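Local coordinates for protein putative fimbrial subunit (Corynebacterium diphtheriae, PDB 4HSQ) that probably forms the repeating shaft subunit of a cell-surface pilus, as the major pilin SpaD, here represented by its second and third domains, at residues 5-17 with 136-148. Numbering follows the deposited sequence.
Sequences KTEKTVKDADQNI and KNKTNEVVTYHGK
With CG set between its backbone N and carbonyl carbon (chi1 53°), Asn-140 swings its carboxamide against the backbone of Lys-8. OD1 of Asn-140 accepts a nearly straight bond from Lys-8 N (2.9 Å), the donor tilted out of the carbonyl plane, while ND2 of Asn-140 donates to a lone pair of Lys-8 O (3.0 Å). Gripped twice, the amide is fixed in rotation. The chi1 of -58° in Thr-144 leaves OG1 beside its backbone N, donating to the anti side of Asp-12 OD2 (2.8 Å). Water 1 also donates to that oxygen and to Val-143 O, whereas Asp-12 OD1 accepts from Asp-212 N and His-206 NE2. Strands 7-11 and 142-148 run nearly parallel (17°), their axes 7.2 Å apart at closest approach; in the Sgo0707 N2 domain, probably the CnaA-type beta sandwich, 7-11 is outermost in one sheet and 142-148 belongs to the other, paired with 117-127. Val-142 CG2 lies against the extended Lys-8 chain, 3.8 Å from Lys-8 CE; beyond, Lys-8 NZ forms the isopeptide link to Asn-120 and hydrogen-bonds Asp-45. Val-10 and Val-142 lie alongside, pointing oppositely, Val-10 CG1 4.0 Å from Val-142 CB. Where 142-155 continues into the next domain, His-146 NE2 donates to Gln-15 O (2.8 Å) close to the ring plane, and Ile-17 CD1 makes a CH-pi contact over one ring face, 4.2 Å from the centroid.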
loop_
_atom_site.group_PDB
_atom_site.type_symbol
_atom_site.label_atom_id
_atom_site.label_comp_id
_atom_site.label_asym_id
_atom_site.label_seq_id
_atom_site.Cartn_x
_atom_site.Cartn_y
_atom_site.Cartn_z
ATOM N N LYS A 5 2.414 19.349 -16.749
ATOM C CA LYS A 5 3.414 19.115 -15.712
ATOM C C LYS A 5 3.654 17.596 -15.527
ATOM O O LYS A 5 2.846 16.776 -15.993
ATOM C CB LYS A 5 3.028 19.810 -14.384
ATOM C CG LYS A 5 1.928 19.133 -13.557
ATOM C CD LYS A 5 2.110 19.424 -12.063
ATOM C CE LYS A 5 1.104 18.702 -11.194
ATOM N NZ LYS A 5 1.317 18.985 -9.747
ATOM N N THR A 6 4.779 17.239 -14.879
ATOM C CA THR A 6 5.208 15.851 -14.624
ATOM C C THR A 6 4.630 15.449 -13.276
ATOM O O THR A 6 4.996 16.026 -12.259
ATOM C CB THR A 6 6.733 15.777 -14.689
ATOM O OG1 THR A 6 7.174 16.583 -15.778
ATOM C CG2 THR A 6 7.230 14.392 -14.871
ATOM N N GLU A 7 3.689 14.498 -13.273
ATOM C CA GLU A 7 2.962 14.173 -12.059
ATOM C C GLU A 7 2.895 12.691 -11.805
ATOM O O GLU A 7 2.743 11.902 -12.743
ATOM C CB GLU A 7 1.527 14.715 -12.189
ATOM C CG GLU A 7 0.687 14.612 -10.916
ATOM C CD GLU A 7 -0.679 15.280 -10.906
ATOM O OE1 GLU A 7 -1.126 15.769 -11.969
ATOM O OE2 GLU A 7 -1.308 15.306 -9.824
ATOM N N LYS A 8 2.967 12.335 -10.530
ATOM C CA LYS A 8 2.774 10.965 -10.054
ATOM C C LYS A 8 1.554 10.949 -9.125
ATOM O O LYS A 8 1.403 11.839 -8.281
ATOM C CB LYS A 8 4.023 10.432 -9.337
ATOM C CG LYS A 8 3.893 8.952 -8.912
ATOM C CD LYS A 8 5.237 8.352 -8.461
ATOM C CE LYS A 8 4.966 6.963 -7.958
ATOM N NZ LYS A 8 6.185 6.124 -7.787
ATOM N N THR A 9 0.732 9.894 -9.241
ATOM C CA THR A 9 -0.411 9.680 -8.372
ATOM C C THR A 9 -0.358 8.235 -7.893
ATOM O O THR A 9 0.293 7.394 -8.508
ATOM C CB THR A 9 -1.754 10.006 -9.069
ATOM O OG1 THR A 9 -1.834 9.253 -10.269
ATOM C CG2 THR A 9 -1.931 11.515 -9.376
ATOM N N VAL A 10 -1.050 7.955 -6.801
ATOM C CA VAL A 10 -1.121 6.611 -6.240
ATOM C C VAL A 10 -2.567 6.319 -5.913
ATOM O O VAL A 10 -3.280 7.176 -5.390
ATOM C CB VAL A 10 -0.203 6.400 -5.005
ATOM C CG1 VAL A 10 -0.543 7.365 -3.849
ATOM C CG2 VAL A 10 -0.255 4.940 -4.512
ATOM N N LYS A 11 -3.008 5.128 -6.294
ATOM C CA LYS A 11 -4.331 4.654 -5.950
ATOM C C LYS A 11 -4.123 3.448 -5.055
ATOM O O LYS A 11 -3.761 2.388 -5.545
ATOM C CB LYS A 11 -5.158 4.296 -7.197
ATOM C CG LYS A 11 -6.607 4.058 -6.818
ATOM C CD LYS A 11 -7.322 5.424 -6.649
ATOM C CE LYS A 11 -8.735 5.302 -6.128
ATOM N NZ LYS A 11 -8.794 4.605 -4.797
ATOM N N ASP A 12 -4.279 3.637 -3.744
ATOM C CA ASP A 12 -3.997 2.597 -2.756
ATOM C C ASP A 12 -5.090 2.445 -1.686
ATOM O O ASP A 12 -4.914 1.607 -0.796
ATOM C CB ASP A 12 -2.660 2.930 -2.045
ATOM C CG ASP A 12 -2.612 4.290 -1.330
ATOM O OD1 ASP A 12 -3.650 4.729 -0.800
ATOM O OD2 ASP A 12 -1.534 4.893 -1.286
ATOM N N ALA A 13 -6.180 3.251 -1.721
ATOM C CA ALA A 13 -7.208 3.172 -0.653
ATOM C C ALA A 13 -7.676 1.737 -0.394
ATOM O O ALA A 13 -7.967 0.968 -1.325
ATOM C CB ALA A 13 -8.410 4.064 -0.952
ATOM N N ASP A 14 -7.646 1.372 0.880
ATOM C CA ASP A 14 -8.048 0.089 1.465
ATOM C C ASP A 14 -7.167 -1.086 1.045
ATOM O O ASP A 14 -7.467 -2.218 1.397
ATOM C CB ASP A 14 -9.526 -0.228 1.141
ATOM C CG ASP A 14 -10.508 0.846 1.596
ATOM O OD1 ASP A 14 -10.440 1.262 2.781
ATOM O OD2 ASP A 14 -11.315 1.286 0.773
ATOM N N GLN A 15 -6.059 -0.842 0.373
ATOM C CA GLN A 15 -5.207 -1.956 -0.057
ATOM C C GLN A 15 -4.189 -2.203 1.035
ATOM O O GLN A 15 -3.387 -1.327 1.351
ATOM C CB GLN A 15 -4.544 -1.646 -1.422
ATOM C CG GLN A 15 -5.578 -1.359 -2.561
ATOM C CD GLN A 15 -6.733 -2.356 -2.530
ATOM O OE1 GLN A 15 -6.543 -3.558 -2.625
ATOM N NE2 GLN A 15 -7.937 -1.886 -2.278
ATOM N N ASN A 16 -4.230 -3.397 1.630
ATOM C CA ASN A 16 -3.335 -3.721 2.726
ATOM C C ASN A 16 -2.027 -4.366 2.199
ATOM O O ASN A 16 -1.751 -4.330 1.000
ATOM C CB ASN A 16 -4.095 -4.611 3.721
ATOM C CG ASN A 16 -5.287 -3.849 4.297
ATOM O OD1 ASN A 16 -5.185 -2.697 4.739
ATOM N ND2 ASN A 16 -6.446 -4.442 4.297
ATOM N N ILE A 17 -1.187 -4.890 3.092
ATOM C CA ILE A 17 0.042 -5.531 2.629
ATOM C C ILE A 17 -0.329 -6.721 1.710
ATOM O O ILE A 17 -1.263 -7.458 2.022
ATOM C CB ILE A 17 0.905 -5.973 3.840
ATOM C CG1 ILE A 17 1.515 -4.772 4.600
ATOM C CG2 ILE A 17 1.938 -7.062 3.496
ATOM C CD1 ILE A 17 2.184 -3.749 3.851
ATOM N N LYS A 136 15.220 15.597 -18.588
ATOM C CA LYS A 136 14.799 14.763 -17.476
ATOM C C LYS A 136 13.858 15.574 -16.575
ATOM O O LYS A 136 14.262 16.580 -15.977
ATOM C CB LYS A 136 16.009 14.191 -16.708
ATOM C CG LYS A 136 15.621 13.281 -15.545
ATOM C CD LYS A 136 16.685 13.287 -14.454
ATOM C CE LYS A 136 16.659 12.033 -13.614
ATOM N NZ LYS A 136 17.511 10.962 -14.194
ATOM N N ASN A 137 12.585 15.150 -16.517
ATOM C CA ASN A 137 11.563 15.793 -15.691
ATOM C C ASN A 137 11.152 14.845 -14.590
ATOM O O ASN A 137 10.877 13.678 -14.868
ATOM C CB ASN A 137 10.371 16.201 -16.526
ATOM C CG ASN A 137 10.703 17.270 -17.523
ATOM O OD1 ASN A 137 11.523 18.147 -17.261
ATOM N ND2 ASN A 137 10.066 17.229 -18.669
ATOM N N LYS A 138 11.228 15.306 -13.348
ATOM C CA LYS A 138 10.887 14.500 -12.177
ATOM C C LYS A 138 9.469 14.816 -11.749
ATOM O O LYS A 138 8.997 15.955 -11.902
ATOM C CB LYS A 138 11.866 14.771 -11.023
ATOM C CG LYS A 138 13.332 14.535 -11.377
ATOM C CD LYS A 138 14.258 14.853 -10.213
ATOM C CE LYS A 138 14.861 13.616 -9.595
ATOM N NZ LYS A 138 16.009 13.110 -10.391
ATOM N N THR A 139 8.780 13.812 -11.194
ATOM C CA THR A 139 7.442 14.042 -10.687
ATOM C C THR A 139 7.549 14.529 -9.258
ATOM O O THR A 139 8.635 14.504 -8.650
ATOM C CB THR A 139 6.637 12.707 -10.678
ATOM O OG1 THR A 139 7.257 11.842 -9.716
ATOM C CG2 THR A 139 6.507 12.038 -12.052
ATOM N N ASN A 140 6.379 14.846 -8.680
ATOM C CA ASN A 140 6.183 15.050 -7.252
ATOM C C ASN A 140 6.353 13.704 -6.595
ATOM O O ASN A 140 6.311 12.674 -7.288
ATOM C CB ASN A 140 4.762 15.568 -6.987
ATOM C CG ASN A 140 3.713 14.685 -7.614
ATOM O OD1 ASN A 140 3.636 14.577 -8.833
ATOM N ND2 ASN A 140 2.890 14.027 -6.803
ATOM N N GLU A 141 6.496 13.695 -5.281
ATOM C CA GLU A 141 6.590 12.469 -4.520
ATOM C C GLU A 141 5.245 12.179 -3.884
ATOM O O GLU A 141 4.597 13.105 -3.386
ATOM C CB GLU A 141 7.675 12.576 -3.449
ATOM C CG GLU A 141 8.008 11.236 -2.823
ATOM C CD GLU A 141 9.355 11.264 -2.139
ATOM O OE1 GLU A 141 9.457 11.988 -1.130
ATOM O OE2 GLU A 141 10.309 10.608 -2.622
ATOM N N VAL A 142 4.839 10.900 -3.874
ATOM C CA VAL A 142 3.582 10.456 -3.270
ATOM C C VAL A 142 3.939 9.522 -2.154
ATOM O O VAL A 142 5.033 8.967 -2.141
ATOM C CB VAL A 142 2.568 9.809 -4.259
ATOM C CG1 VAL A 142 2.032 10.840 -5.235
ATOM C CG2 VAL A 142 3.159 8.592 -4.994
ATOM N N VAL A 143 3.048 9.372 -1.198
ATOM C CA VAL A 143 3.348 8.535 -0.048
ATOM C C VAL A 143 2.165 7.625 0.225
ATOM O O VAL A 143 1.013 8.043 0.104
ATOM C CB VAL A 143 3.714 9.408 1.199
ATOM C CG1 VAL A 143 4.275 8.555 2.322
ATOM C CG2 VAL A 143 4.713 10.518 0.845
ATOM N N THR A 144 2.475 6.403 0.659
ATOM C CA THR A 144 1.507 5.368 1.063
ATOM C C THR A 144 1.912 4.908 2.442
ATOM O O THR A 144 3.076 4.556 2.640
ATOM C CB THR A 144 1.539 4.206 0.053
ATOM O OG1 THR A 144 1.231 4.729 -1.245
ATOM C CG2 THR A 144 0.566 3.094 0.421
ATOM N N TYR A 145 0.955 4.816 3.369
ATOM C CA TYR A 145 1.261 4.414 4.741
ATOM C C TYR A 145 0.584 3.124 5.146
ATOM O O TYR A 145 -0.627 2.964 4.959
ATOM C CB TYR A 145 0.806 5.486 5.738
ATOM C CG TYR A 145 1.471 6.832 5.610
ATOM C CD1 TYR A 145 2.568 7.170 6.404
ATOM C CD2 TYR A 145 1.002 7.778 4.704
ATOM C CE1 TYR A 145 3.140 8.451 6.342
ATOM C CE2 TYR A 145 1.556 9.064 4.646
ATOM C CZ TYR A 145 2.637 9.384 5.452
ATOM O OH TYR A 145 3.194 10.634 5.363
ATOM N N HIS A 146 1.355 2.240 5.764
ATOM C CA HIS A 146 0.863 0.974 6.315
ATOM C C HIS A 146 1.447 0.798 7.669
ATOM O O HIS A 146 2.581 1.204 7.878
ATOM C CB HIS A 146 1.218 -0.239 5.431
ATOM C CG HIS A 146 0.446 -0.318 4.140
ATOM N ND1 HIS A 146 0.819 0.421 3.035
ATOM C CD2 HIS A 146 -0.639 -1.072 3.818
ATOM C CE1 HIS A 146 -0.047 0.109 2.083
ATOM N NE2 HIS A 146 -0.944 -0.785 2.512
ATOM N N GLY A 147 0.742 0.100 8.551
ATOM C CA GLY A 147 1.275 -0.161 9.883
ATOM C C GLY A 147 0.991 -1.574 10.309
ATOM O O GLY A 147 0.187 -2.276 9.685
ATOM N N LYS A 148 1.679 -2.011 11.340
ATOM C CA LYS A 148 1.430 -3.349 11.893
ATOM C C LYS A 148 0.380 -3.283 12.989
ATOM O O LYS A 148 0.316 -2.309 13.729
ATOM C CB LYS A 148 2.716 -3.931 12.460
ATOM C CG LYS A 148 3.743 -4.167 11.378
ATOM C CD LYS A 148 4.843 -5.100 11.896
ATOM C CE LYS A 148 6.214 -4.518 11.723
ATOM N NZ LYS A 148 7.228 -5.342 12.432
HETATM O O HOH W 1 -1.586 7.138 0.064
#